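Long-range contacts in scyllo-inosose 3-dehydrogenase (Thermotoga maritima, PDB 3IP1), which catalyses the NAD(+)-dependent oxidation of scyllo-inosose to 3-dehydro-scyllo-inosose and probably serves in the breakdown of myo-inositol: residues 5-10 and 90-95; 11-16 and 36-41; 42-47 and 372-377; 58-63 and 165-170; 62-67 and 187-192. All blocks are in the same frame, centred on the assembly; numbering follows the deposited sequence.

In the fold
Along the chain the first segments of contacts 1 to 5 follow one another, and contact 2 is nested inside the loop that contact 1 closes. Contacts 1, 2 and 3 gather on one antiparallel sheet: 1 and 2 share strand 3-12, with centres about 14 Å apart, while 2 and 3 share strand 40-47. Contacts 4 and 5 both use strand 57-66 of a second, mixed sheet, their centres about 13 Å apart. Contact 3 links the two groups, since helix 376-382 packs on strand 40-47 and its Ile376 touches Ile67 of contact 5. N-terminal strands, GroES-like part and C-terminal end are thereby joined; contact 5 lies near a metal site, Gly66 about 8 Å from the cadmium ion.

Contact 1: residues 5-10 and 90-95; sequences AVRLHA and GFPVTL
Leu8 sets its CD2 methyl squarely over the ring of Phe91, 3.4 Å from the ring centroid and 5° off the normal, a CH-pi contact. With CG anti to the backbone N (chi1 -170°), the other methyl, CD1, is carried to Leu95 CD1, which also meets Leu8 CB, so the forked end of a leucine serves two apolar partners at once. On the face of Arg7 and Thr94, the arginine bends at chi3 and gives its NE hydrogen to Thr94 OG1 at 3.1 Å, in the guanidinium plane, while Asp158 takes NH1 in a salt bridge. A leucine in place of Arg7 would probably leave Asp158 without this charged partner and Thr94 OG1 without its donor. Pro92, preceded by a cis peptide bond, lays CB over the His9 ring, 3.7 Å from its centroid. The backbones pair antiparallel: Leu8 N reaches Val93 O at 2.9 Å and Leu95 N reaches Val6 O at 3.0 Å, with a weak return bond from Val93 N to Leu8 O. Strand 3-12 thus lies between strand 93-94 and strand 40-47, bonding to Arg43 and Glu45 of the latter, while Met74 of helix 69-75 packs against Leu8, Phe91 and Leu95.

Contact 2: residues 11-16 and 36-41; sequences KWDPRP and VWRYPE
Trp12 meets Trp37 edge to face: its CE3 corner points at the six-membered ring of Trp37, with the planes at 89° and CE3 3.5 Å from Trp37 CH2. Val36 CG1 lies over a face of Trp12, 3.4 Å from the centroid of its six-membered ring, in a CH-pi contact, so a broad indole is met at an edge and on a face at once. Trp12 has CG anti to the backbone N (chi1 -179°), which carries the indole out to these two neighbours.

Charges meet on the face of Lys11 and Arg38. Arg38, extended from CG to NE, brings NH1 to Asp13 OD2 at 2.8 Å; the donor comes from above the carboxylate plane, although the oxygen lies near the guanidinium plane. Lys11 NZ reaches the same OD2 more weakly at 3.2 Å, so two cations share one carboxylate oxygen in a salt-bridge network that probably keeps the aspartate ionised. The outstretched lysine also runs alongside Tyr39, its CD near the edge of that ring, whose OH lies over the Arg38 guanidinium face.

Backbone bonds hold these groups in place. Lys11 N binds Arg38 O at 2.8 Å, Arg38 N answers to Lys11 O, and Asp13 N donates to Val36 O at 2.9 Å just past the paired residues. Further out, Glu80 O receives Arg38 NE, and Thr89 O receives Trp37 NE1. The contact joins the end of strand 3-12 to the short strand 37-38, before the chain turns a corner at Tyr39 into strand 40-47; Trp37 also meets Phe91, on the segment leading to strand 93-94.

Contact 3: residues 42-47 and 372-377; sequences VRVEEV and SMEEIP
Val44 and Pro377 cross at about a right angle, Val44 CG2 coming within 4.1 Å of Pro377 CG, whereas Val42 meets the same proline obliquely through CG1, 4.1 Å from Pro377 CB. Both valines point toward the turn that leads into helix 376-382 because alternate residues of a strand emerge on the same side. The proline ring also rests against the strand backbone, with CB 3.6 Å from Val42 O. Proline suits the first turn of a helix, where its missing N-H costs no helical bond, and its puckered ring offers the valines an apolar surface.

The two methyls of Val44 have largely different neighbours. CG1 is anti to the backbone N (chi1 173°) and meets the carboxylate of Glu374, 3.9 Å from OE2, with the selenomethionine methyl Met373 CE a looser 4.4 Å away. CG2 faces mainly Pro377 and Met373 O, with Glu374 OE1 also near. Glu374, bent at chi2, crosses Val44 at about a right angle with its carboxylate oxygens against the methyls, its charge met by Arg4 in a salt bridge. In place of Val44, an alanine lacks both methyls, which would probably open a gap beside Pro377 CG and leave the Glu374 carboxylate without its support.

No hydrogen bond spans the two segments. The turn braces itself: Glu375 OE2 accepts from both Ser372 N and Ser372 OG, and Ile376 N bonds to Met373 O. This is largely apolar packing of a helix entry on a beta strand, joining helix 376-382, near the C-terminus, to strand 40-47 of the antiparallel sheet built round strand 3-12.

Contact 4: residues 58-63 and 165-170; sequences IIIKVK and VKVDAK
Ile58 can be followed outward over Val167. Its CB stands 4.2 Å from Val167 O; CG1, in the crowded position between the backbone N and the carbonyl carbon (chi1 62°), comes to 3.4 Å from that oxygen and also meets Val167 CG2; and the CD1 tip ends 4.0 Å from Val167 CG2. The other branch, CG2, lies near Ala169 CB. That same Val167 methyl is met by Ile60 CD1 at 3.7 Å, and Val165 CG1 touches both Ile60 CB and Val62 CG2. Beta-branched residues suit this face: they favour extended backbone and bring their methyls close to the strand. On the face of Ile59 and Lys166, Ile59 CG1 packs on the lysine's CG, while the bent chain takes NZ to Arg51 O, Glu53 and Glu57.

Two hydrogen-bonded pairs knit the antiparallel backbones. Ile58 N meets Val167 O at 2.9 Å almost straight (175°), and Ile60 N meets Val165 O at 2.8 Å; the return bonds complete both pairs. At the strand's last residue, Asp168 OD1 accepts Lys170 N in an Asx turn. Strand 57-66 pairs with strand 164-168 and also with strands 98-106 and 392-395 of the mixed sheet.

Contact 5: residues 62-67 and 187-192; sequences VKACGI and LFLAGS
Strand 62-66 passes helix 187-192 with axes 7.3 Å apart at closest approach and 42° between their directions, and a classic beta bulge sets both Lys63 and Ala64 opposite Ser100 of the neighbouring strand.

Lys63 lies over the face of Phe188. Its CB is 3.4 Å from Phe188 CG, its CG sits 3.5 Å from the ring centroid and 5° off the normal, and CD continues over the CD2 edge of the ring. With CG anti to the carbonyl carbon (chi1 -75°) and the chain bent at chi2 and chi3, the methylenes follow the ring and carry NZ away to a weak bond with Asn396 O. This is a CH-pi contact of the aliphatic chain: a lysine can give the phenylalanine an apolar cover and still take its charge outward. Leu187 CD2 lies over the opposite face of the ring.

Ala64 turns its single methyl into the helix, with CB 3.8 Å from Phe188 O and 3.9 Å from Ser192 CB, and Leu189 CD2 reaches it at 4.2 Å. A small residue suits so close an approach of strand and helix. Ser192 donates OG to Leu189 O at 2.7 Å, satisfying its buried hydroxyl within the helix and presenting CB to the strand, while Phe188 O receives Ser100 OG.

No hydrogen bond joins the two segments; apolar packing carries the contact. It is a helix laid on the sheet of the GroES-like domain, close to the catalytic zinc site, cadmium-bound here, with its ligands Glu98, near Gly66, and Glu195, just past the helix.

Contact 1: residues 5-10 and 90-95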
# COMPACT_ATOMS: atom_id res chain seq x y z
N ALA A 5 16.19 33.76 -27.74
CA ALA A 5 16.15 32.48 -27.03
C ALA A 5 17.37 31.66 -27.41
O ALA A 5 17.93 31.83 -28.49
CB ALA A 5 14.87 31.71 -27.37
N VAL A 6 17.75 30.74 -26.51
CA VAL A 6 18.86 29.81 -26.71
C VAL A 6 18.34 28.56 -27.44
O VAL A 6 17.57 27.76 -26.86
CB VAL A 6 19.49 29.45 -25.36
CG1 VAL A 6 20.56 28.42 -25.51
CG2 VAL A 6 20.02 30.73 -24.65
N ARG A 7 18.75 28.39 -28.71
CA ARG A 7 18.27 27.30 -29.54
C ARG A 7 19.37 26.34 -29.98
O ARG A 7 20.52 26.76 -30.23
CB ARG A 7 17.50 27.82 -30.76
CG ARG A 7 16.37 28.80 -30.41
CD ARG A 7 15.33 28.88 -31.53
NE ARG A 7 14.28 27.88 -31.37
CZ ARG A 7 13.67 27.27 -32.38
NH1 ARG A 7 12.72 26.38 -32.13
NH2 ARG A 7 14.00 27.53 -33.63
N LEU A 8 19.03 25.06 -30.07
CA LEU A 8 19.96 24.03 -30.55
C LEU A 8 19.59 23.60 -31.96
O LEU A 8 18.46 23.19 -32.22
CB LEU A 8 19.99 22.81 -29.61
CG LEU A 8 21.07 21.72 -29.82
CD1 LEU A 8 21.44 21.03 -28.50
CD2 LEU A 8 20.69 20.66 -30.87
N HIS A 9 20.55 23.68 -32.87
CA HIS A 9 20.39 23.17 -34.22
C HIS A 9 21.30 21.97 -34.40
O HIS A 9 22.39 21.94 -33.84
CB HIS A 9 20.75 24.27 -35.25
CG HIS A 9 19.80 25.42 -35.24
ND1 HIS A 9 18.79 25.56 -36.18
CD2 HIS A 9 19.66 26.46 -34.38
CE1 HIS A 9 18.08 26.64 -35.90
NE2 HIS A 9 18.59 27.20 -34.81
N ALA A 10 20.85 20.98 -35.14
CA ALA A 10 21.69 19.83 -35.44
C ALA A 10 21.32 19.29 -36.81
O ALA A 10 20.27 19.63 -37.34
CB ALA A 10 21.53 18.75 -34.37
N GLY A 90 13.57 16.87 -30.83
CA GLY A 90 12.97 17.45 -32.04
C GLY A 90 13.64 18.79 -32.32
O GLY A 90 13.27 19.79 -31.74
N PHE A 91 14.66 18.79 -33.20
CA PHE A 91 15.47 19.99 -33.49
C PHE A 91 15.08 20.67 -34.81
O PHE A 91 14.71 19.99 -35.77
CB PHE A 91 16.97 19.62 -33.51
CG PHE A 91 17.49 19.05 -32.20
CD1 PHE A 91 17.07 19.57 -30.97
CD2 PHE A 91 18.43 18.02 -32.20
CE1 PHE A 91 17.55 19.06 -29.78
CE2 PHE A 91 18.92 17.49 -31.01
CZ PHE A 91 18.49 18.02 -29.80
N PRO A 92 15.21 22.01 -34.89
CA PRO A 92 15.75 22.92 -33.85
C PRO A 92 14.74 23.13 -32.72
O PRO A 92 13.54 22.94 -32.92
CB PRO A 92 16.00 24.22 -34.60
CG PRO A 92 15.05 24.17 -35.78
CD PRO A 92 14.96 22.72 -36.16
N VAL A 93 15.22 23.51 -31.54
CA VAL A 93 14.34 23.71 -30.38
C VAL A 93 15.00 24.71 -29.44
O VAL A 93 16.23 24.77 -29.36
CB VAL A 93 14.07 22.36 -29.64
CG1 VAL A 93 15.27 21.94 -28.75
CG2 VAL A 93 12.77 22.42 -28.84
N THR A 94 14.18 25.49 -28.74
CA THR A 94 14.68 26.28 -27.61
C THR A 94 14.86 25.36 -26.43
O THR A 94 13.93 24.65 -26.02
CB THR A 94 13.71 27.44 -27.25
OG1 THR A 94 13.60 28.32 -28.38
CG2 THR A 94 14.20 28.24 -26.03
N LEU A 95 16.07 25.38 -25.89
CA LEU A 95 16.40 24.55 -24.74
C LEU A 95 15.91 25.18 -23.43
O LEU A 95 15.49 26.34 -23.41
CB LEU A 95 17.92 24.29 -24.69
CG LEU A 95 18.55 23.52 -25.86
CD1 LEU A 95 20.06 23.62 -25.72
CD2 LEU A 95 18.11 22.03 -25.90

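Contact 2: residues 11-16 and 36-41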
# COMPACT_ATOMS: atom_id res chain seq x y z
N LYS A 11 22.19 18.44 -37.35
CA LYS A 11 21.95 17.73 -38.62
C LYS A 11 21.23 16.39 -38.41
O LYS A 11 21.62 15.59 -37.56
CB LYS A 11 23.30 17.52 -39.33
CG LYS A 11 23.22 16.88 -40.72
CD LYS A 11 24.59 16.49 -41.23
CE LYS A 11 24.52 15.89 -42.65
NZ LYS A 11 25.88 15.59 -43.20
N TRP A 12 20.17 16.14 -39.20
CA TRP A 12 19.56 14.82 -39.25
C TRP A 12 20.47 13.90 -40.07
O TRP A 12 20.41 13.92 -41.31
CB TRP A 12 18.16 14.88 -39.87
CG TRP A 12 17.48 13.53 -39.90
CD1 TRP A 12 17.68 12.53 -40.82
CD2 TRP A 12 16.49 13.04 -38.99
NE1 TRP A 12 16.88 11.45 -40.53
CE2 TRP A 12 16.14 11.73 -39.41
CE3 TRP A 12 15.86 13.58 -37.86
CZ2 TRP A 12 15.18 10.95 -38.73
CZ3 TRP A 12 14.92 12.81 -37.18
CH2 TRP A 12 14.58 11.50 -37.63
N ASP A 13 21.28 13.08 -39.41
CA ASP A 13 22.29 12.29 -40.12
C ASP A 13 22.54 10.96 -39.41
O ASP A 13 23.59 10.78 -38.81
CB ASP A 13 23.60 13.10 -40.23
CG ASP A 13 24.58 12.52 -41.25
OD1 ASP A 13 24.20 11.60 -41.99
OD2 ASP A 13 25.74 12.99 -41.30
N PRO A 14 21.58 10.03 -39.51
CA PRO A 14 21.55 8.87 -38.60
C PRO A 14 22.65 7.84 -38.81
O PRO A 14 23.11 7.64 -39.93
CB PRO A 14 20.19 8.22 -38.89
CG PRO A 14 19.41 9.27 -39.62
CD PRO A 14 20.41 10.04 -40.40
N ARG A 15 23.07 7.22 -37.71
CA ARG A 15 23.95 6.07 -37.72
C ARG A 15 23.35 4.98 -38.59
O ARG A 15 22.12 4.90 -38.75
CB ARG A 15 24.20 5.57 -36.29
CG ARG A 15 25.06 6.54 -35.44
CD ARG A 15 25.70 5.80 -34.29
NE ARG A 15 26.71 6.56 -33.56
CZ ARG A 15 28.01 6.61 -33.86
NH1 ARG A 15 28.49 5.99 -34.92
NH2 ARG A 15 28.82 7.33 -33.11
N PRO A 16 24.21 4.14 -39.21
CA PRO A 16 23.77 3.10 -40.16
C PRO A 16 22.72 2.15 -39.57
O PRO A 16 21.78 1.78 -40.27
CB PRO A 16 25.06 2.32 -40.45
CG PRO A 16 26.15 3.27 -40.15
CD PRO A 16 25.67 4.12 -39.01
N VAL A 36 20.78 9.74 -34.25
CA VAL A 36 20.24 10.53 -35.35
C VAL A 36 20.88 11.91 -35.52
O VAL A 36 21.36 12.25 -36.60
CB VAL A 36 18.72 10.70 -35.18
CG1 VAL A 36 18.15 11.71 -36.19
CG2 VAL A 36 18.02 9.35 -35.33
N TRP A 37 20.88 12.70 -34.45
CA TRP A 37 21.33 14.07 -34.51
C TRP A 37 22.85 14.20 -34.41
O TRP A 37 23.50 13.62 -33.53
CB TRP A 37 20.64 14.92 -33.43
CG TRP A 37 19.14 14.93 -33.50
CD1 TRP A 37 18.28 14.33 -32.63
CD2 TRP A 37 18.31 15.56 -34.51
NE1 TRP A 37 16.99 14.56 -33.01
CE2 TRP A 37 16.97 15.30 -34.16
CE3 TRP A 37 18.58 16.32 -35.67
CZ2 TRP A 37 15.88 15.78 -34.92
CZ3 TRP A 37 17.50 16.80 -36.42
CH2 TRP A 37 16.17 16.53 -36.04
N ARG A 38 23.40 14.99 -35.32
CA ARG A 38 24.85 15.14 -35.46
C ARG A 38 25.25 16.63 -35.55
O ARG A 38 24.49 17.44 -36.08
CB ARG A 38 25.26 14.42 -36.74
CG ARG A 38 26.67 13.92 -36.76
CD ARG A 38 26.85 13.03 -37.96
NE ARG A 38 28.15 12.41 -37.97
CZ ARG A 38 28.65 11.75 -39.01
NH1 ARG A 38 27.95 11.65 -40.14
NH2 ARG A 38 29.85 11.21 -38.92
N TYR A 39 26.43 16.95 -35.04
CA TYR A 39 27.01 18.31 -35.08
C TYR A 39 26.10 19.37 -34.46
O TYR A 39 25.78 20.36 -35.09
CB TYR A 39 27.41 18.73 -36.51
CG TYR A 39 28.11 17.62 -37.30
CD1 TYR A 39 29.37 17.15 -36.92
CD2 TYR A 39 27.50 17.03 -38.41
CE1 TYR A 39 30.01 16.13 -37.63
CE2 TYR A 39 28.14 16.03 -39.13
CZ TYR A 39 29.39 15.58 -38.72
OH TYR A 39 29.99 14.59 -39.43
N PRO A 40 25.70 19.18 -33.19
CA PRO A 40 24.77 20.14 -32.60
C PRO A 40 25.44 21.49 -32.40
O PRO A 40 26.65 21.56 -32.20
CB PRO A 40 24.45 19.52 -31.24
CG PRO A 40 25.73 18.75 -30.90
CD PRO A 40 26.15 18.17 -32.21
N GLU A 41 24.66 22.56 -32.47
CA GLU A 41 25.20 23.86 -32.18
C GLU A 41 24.16 24.71 -31.45
O GLU A 41 23.00 24.78 -31.85
CB GLU A 41 25.67 24.55 -33.47
CG GLU A 41 26.24 25.95 -33.19
CD GLU A 41 26.40 26.80 -34.44
OE1 GLU A 41 26.80 27.98 -34.28
OE2 GLU A 41 26.12 26.31 -35.56

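Contact 3: residues 42-47 and 372-377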
# COMPACT_ATOMS: atom_id res chain seq x y z
N VAL A 42 24.58 25.34 -30.38
CA VAL A 42 23.66 26.09 -29.55
C VAL A 42 23.92 27.58 -29.72
O VAL A 42 25.03 28.03 -29.48
CB VAL A 42 23.81 25.71 -28.06
CG1 VAL A 42 22.87 26.55 -27.19
CG2 VAL A 42 23.53 24.20 -27.87
N ARG A 43 22.91 28.33 -30.13
CA ARG A 43 23.07 29.76 -30.34
C ARG A 43 21.88 30.57 -29.85
O ARG A 43 20.74 30.12 -29.92
CB ARG A 43 23.35 30.05 -31.82
CG ARG A 43 24.82 30.30 -32.16
CD ARG A 43 25.18 31.81 -32.15
NE ARG A 43 25.42 32.36 -33.50
CZ ARG A 43 24.57 33.10 -34.21
NH1 ARG A 43 23.37 33.42 -33.74
NH2 ARG A 43 24.92 33.51 -35.42
N VAL A 44 22.16 31.77 -29.35
CA VAL A 44 21.12 32.75 -29.09
C VAL A 44 20.65 33.26 -30.44
O VAL A 44 21.45 33.76 -31.23
CB VAL A 44 21.65 33.93 -28.24
CG1 VAL A 44 20.59 35.05 -28.12
CG2 VAL A 44 22.10 33.43 -26.86
N GLU A 45 19.36 33.12 -30.73
CA GLU A 45 18.81 33.62 -31.99
C GLU A 45 17.46 34.31 -31.77
O GLU A 45 16.80 34.10 -30.74
CB GLU A 45 18.73 32.49 -33.04
CG GLU A 45 17.67 31.42 -32.80
CD GLU A 45 17.76 30.23 -33.78
OE1 GLU A 45 16.73 29.87 -34.41
OE2 GLU A 45 18.85 29.64 -33.91
N GLU A 46 17.06 35.14 -32.72
CA GLU A 46 15.77 35.80 -32.64
C GLU A 46 14.65 34.80 -32.81
O GLU A 46 14.77 33.86 -33.60
CB GLU A 46 15.65 36.92 -33.66
CG GLU A 46 16.64 38.03 -33.41
CD GLU A 46 16.22 39.34 -34.02
OE1 GLU A 46 15.54 39.34 -35.08
OE2 GLU A 46 16.59 40.39 -33.43
N VAL A 47 13.58 34.99 -32.04
CA VAL A 47 12.39 34.13 -32.11
C VAL A 47 11.11 34.95 -32.29
O VAL A 47 11.04 36.09 -31.84
CB VAL A 47 12.24 33.22 -30.83
CG1 VAL A 47 13.36 32.19 -30.75
CG2 VAL A 47 12.15 34.04 -29.53
N SER A 372 23.74 35.23 -17.43
CA SER A 372 22.73 35.83 -18.30
C SER A 372 22.41 34.86 -19.44
O SER A 372 23.17 33.93 -19.69
CB SER A 372 23.23 37.15 -18.87
OG SER A 372 24.28 36.90 -19.78
N MSE A 373 21.29 35.09 -20.12
CA MSE A 373 20.92 34.30 -21.30
C MSE A 373 22.06 34.15 -22.32
O MSE A 373 22.34 33.03 -22.81
CB MSE A 373 19.67 34.87 -21.97
CG MSE A 373 19.26 34.08 -23.18
SE MSE A 373 17.60 34.72 -23.95
CE MSE A 373 18.26 36.40 -24.70
N GLU A 374 22.73 35.26 -22.63
CA GLU A 374 23.85 35.27 -23.58
C GLU A 374 24.97 34.31 -23.21
O GLU A 374 25.61 33.76 -24.10
CB GLU A 374 24.45 36.68 -23.72
CG GLU A 374 23.47 37.79 -24.09
CD GLU A 374 22.78 37.58 -25.44
OE1 GLU A 374 23.49 37.28 -26.44
OE2 GLU A 374 21.53 37.71 -25.49
N GLU A 375 25.21 34.12 -21.92
CA GLU A 375 26.31 33.28 -21.47
C GLU A 375 25.98 31.79 -21.47
O GLU A 375 26.88 30.96 -21.26
CB GLU A 375 26.74 33.70 -20.08
CG GLU A 375 27.27 35.12 -19.99
CD GLU A 375 27.54 35.52 -18.55
OE1 GLU A 375 28.61 35.15 -18.00
OE2 GLU A 375 26.67 36.17 -17.95
N ILE A 376 24.71 31.45 -21.69
CA ILE A 376 24.23 30.06 -21.63
C ILE A 376 24.95 29.13 -22.61
O ILE A 376 25.42 28.07 -22.20
CB ILE A 376 22.68 29.93 -21.78
CG1 ILE A 376 21.96 30.45 -20.53
CG2 ILE A 376 22.26 28.48 -22.08
CD1 ILE A 376 22.35 29.76 -19.19
N PRO A 377 25.01 29.50 -23.91
CA PRO A 377 25.70 28.55 -24.81
C PRO A 377 27.13 28.25 -24.33
O PRO A 377 27.56 27.10 -24.34
CB PRO A 377 25.69 29.29 -26.16
CG PRO A 377 24.47 30.16 -26.09
CD PRO A 377 24.40 30.62 -24.66

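Contact 4: residues 58-63 and 165-170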
# COMPACT_ATOMS: atom_id res chain seq x y z
N ILE A 58 -0.90 29.65 -21.33
CA ILE A 58 -0.37 30.87 -20.71
C ILE A 58 1.01 31.14 -21.29
O ILE A 58 1.68 30.24 -21.81
CB ILE A 58 -0.21 30.74 -19.16
CG1 ILE A 58 0.80 29.61 -18.81
CG2 ILE A 58 -1.58 30.52 -18.50
CD1 ILE A 58 1.17 29.46 -17.32
N ILE A 59 1.43 32.39 -21.18
CA ILE A 59 2.76 32.83 -21.55
C ILE A 59 3.39 33.31 -20.26
O ILE A 59 2.77 34.07 -19.51
CB ILE A 59 2.71 33.97 -22.60
CG1 ILE A 59 2.16 33.44 -23.94
CG2 ILE A 59 4.09 34.60 -22.83
CD1 ILE A 59 1.71 34.56 -24.90
N ILE A 60 4.61 32.86 -20.03
CA ILE A 60 5.36 33.17 -18.83
C ILE A 60 6.60 33.99 -19.19
O ILE A 60 7.32 33.67 -20.13
CB ILE A 60 5.81 31.86 -18.15
CG1 ILE A 60 4.59 30.99 -17.77
CG2 ILE A 60 6.71 32.15 -16.94
CD1 ILE A 60 4.95 29.50 -17.49
N LYS A 61 6.85 35.06 -18.46
CA LYS A 61 8.08 35.81 -18.60
C LYS A 61 9.09 35.09 -17.72
O LYS A 61 8.92 35.05 -16.50
CB LYS A 61 7.85 37.23 -18.11
CG LYS A 61 9.03 38.18 -18.13
CD LYS A 61 8.48 39.60 -17.82
CE LYS A 61 9.58 40.62 -17.53
NZ LYS A 61 10.67 40.56 -18.54
N VAL A 62 10.11 34.48 -18.34
CA VAL A 62 11.07 33.65 -17.60
C VAL A 62 11.91 34.49 -16.65
O VAL A 62 12.45 35.54 -17.01
CB VAL A 62 12.00 32.80 -18.53
CG1 VAL A 62 12.90 31.86 -17.73
CG2 VAL A 62 11.19 32.01 -19.57
N LYS A 63 12.04 34.02 -15.41
CA LYS A 63 12.97 34.64 -14.48
C LYS A 63 14.24 33.84 -14.31
O LYS A 63 15.33 34.40 -14.23
CB LYS A 63 12.29 34.85 -13.14
CG LYS A 63 11.31 35.99 -13.11
CD LYS A 63 12.00 37.30 -12.73
CE LYS A 63 12.15 38.22 -13.93
NZ LYS A 63 12.68 39.59 -13.55
N VAL A 165 8.11 32.01 -22.45
CA VAL A 165 7.78 30.64 -22.82
C VAL A 165 6.28 30.42 -22.76
O VAL A 165 5.59 30.92 -21.86
CB VAL A 165 8.53 29.58 -21.94
CG1 VAL A 165 7.99 29.55 -20.51
CG2 VAL A 165 8.45 28.19 -22.57
N LYS A 166 5.75 29.69 -23.72
CA LYS A 166 4.35 29.39 -23.71
C LYS A 166 4.16 27.93 -23.25
O LYS A 166 4.84 27.04 -23.74
CB LYS A 166 3.78 29.66 -25.10
CG LYS A 166 2.30 29.49 -25.27
CD LYS A 166 1.97 28.07 -25.69
CE LYS A 166 2.29 27.81 -27.16
NZ LYS A 166 1.17 28.28 -28.01
N VAL A 167 3.26 27.70 -22.30
CA VAL A 167 2.89 26.34 -21.88
C VAL A 167 1.39 26.27 -21.59
O VAL A 167 0.76 27.29 -21.28
CB VAL A 167 3.65 25.87 -20.59
CG1 VAL A 167 5.13 25.86 -20.78
CG2 VAL A 167 3.29 26.75 -19.39
N ASP A 168 0.83 25.07 -21.65
CA ASP A 168 -0.52 24.86 -21.15
C ASP A 168 -0.61 25.07 -19.64
O ASP A 168 0.28 24.67 -18.90
CB ASP A 168 -1.04 23.47 -21.48
CG ASP A 168 -2.54 23.37 -21.33
OD1 ASP A 168 -3.05 23.37 -20.18
OD2 ASP A 168 -3.22 23.30 -22.37
N ALA A 169 -1.72 25.68 -19.20
CA ALA A 169 -1.93 25.98 -17.79
C ALA A 169 -1.83 24.75 -16.91
O ALA A 169 -1.40 24.84 -15.76
CB ALA A 169 -3.30 26.67 -17.59
N LYS A 170 -2.21 23.61 -17.47
CA LYS A 170 -2.25 22.37 -16.73
C LYS A 170 -0.86 21.85 -16.34
O LYS A 170 -0.75 20.95 -15.51
CB LYS A 170 -3.05 21.30 -17.49
CG LYS A 170 -2.25 20.53 -18.54
CD LYS A 170 -3.17 19.77 -19.49
CE LYS A 170 -2.36 18.85 -20.38
NZ LYS A 170 -3.26 18.10 -21.29

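Contact 5: residues 62-67 and 187-192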
# COMPACT_ATOMS: atom_id res chain seq x y z
N VAL A 62 10.11 34.48 -18.34
CA VAL A 62 11.07 33.65 -17.60
C VAL A 62 11.91 34.49 -16.65
O VAL A 62 12.45 35.54 -17.01
CB VAL A 62 12.00 32.80 -18.53
CG1 VAL A 62 12.90 31.86 -17.73
CG2 VAL A 62 11.19 32.01 -19.57
N LYS A 63 12.04 34.02 -15.41
CA LYS A 63 12.97 34.64 -14.48
C LYS A 63 14.24 33.84 -14.31
O LYS A 63 15.33 34.40 -14.23
CB LYS A 63 12.29 34.85 -13.14
CG LYS A 63 11.31 35.99 -13.11
CD LYS A 63 12.00 37.30 -12.73
CE LYS A 63 12.15 38.22 -13.93
NZ LYS A 63 12.68 39.59 -13.55
N ALA A 64 14.13 32.51 -14.24
CA ALA A 64 15.31 31.68 -14.05
C ALA A 64 15.14 30.35 -14.76
O ALA A 64 14.02 29.86 -14.90
CB ALA A 64 15.59 31.47 -12.55
N CYS A 65 16.26 29.78 -15.21
CA CYS A 65 16.25 28.47 -15.87
C CYS A 65 17.57 27.73 -15.63
O CYS A 65 18.65 28.22 -15.98
CB CYS A 65 15.99 28.60 -17.37
SG CYS A 65 15.58 26.99 -18.13
N GLY A 66 17.47 26.55 -15.03
CA GLY A 66 18.66 25.73 -14.75
C GLY A 66 19.12 24.97 -15.97
O GLY A 66 18.29 24.47 -16.75
N ILE A 67 20.43 24.89 -16.14
CA ILE A 67 21.01 23.98 -17.13
C ILE A 67 21.03 22.58 -16.53
O ILE A 67 21.64 22.36 -15.49
CB ILE A 67 22.47 24.41 -17.52
CG1 ILE A 67 22.48 25.85 -18.06
CG2 ILE A 67 23.09 23.40 -18.50
CD1 ILE A 67 23.87 26.42 -18.45
N LEU A 187 13.33 33.71 -4.92
CA LEU A 187 12.07 33.02 -5.13
C LEU A 187 12.09 32.25 -6.45
O LEU A 187 11.64 31.11 -6.53
CB LEU A 187 10.89 34.00 -5.12
CG LEU A 187 9.49 33.37 -5.18
CD1 LEU A 187 8.49 34.18 -4.35
CD2 LEU A 187 9.00 33.22 -6.61
N PHE A 188 12.60 32.90 -7.50
CA PHE A 188 12.62 32.31 -8.82
C PHE A 188 13.73 31.27 -8.95
O PHE A 188 13.56 30.22 -9.56
CB PHE A 188 12.68 33.40 -9.89
CG PHE A 188 11.46 34.29 -9.89
CD1 PHE A 188 10.23 33.80 -10.34
CD2 PHE A 188 11.54 35.61 -9.42
CE1 PHE A 188 9.09 34.61 -10.32
CE2 PHE A 188 10.41 36.45 -9.40
CZ PHE A 188 9.19 35.95 -9.86
N LEU A 189 14.87 31.57 -8.33
CA LEU A 189 15.90 30.56 -8.17
C LEU A 189 15.33 29.27 -7.55
O LEU A 189 15.60 28.18 -8.05
CB LEU A 189 17.08 31.11 -7.37
CG LEU A 189 17.90 32.23 -8.02
CD1 LEU A 189 19.09 32.58 -7.15
CD2 LEU A 189 18.38 31.88 -9.44
N ALA A 190 14.56 29.39 -6.46
CA ALA A 190 14.00 28.20 -5.79
C ALA A 190 13.03 27.48 -6.73
O ALA A 190 13.05 26.25 -6.85
CB ALA A 190 13.32 28.58 -4.47
N GLY A 191 12.19 28.28 -7.39
CA GLY A 191 11.25 27.79 -8.42
C GLY A 191 11.91 27.02 -9.55
O GLY A 191 11.36 26.02 -10.02
N SER A 192 13.09 27.48 -10.00
CA SER A 192 13.82 26.83 -11.09
C SER A 192 14.32 25.43 -10.70
O SER A 192 14.65 24.60 -11.56
CB SER A 192 14.99 27.73 -11.57
OG SER A 192 16.07 27.75 -10.63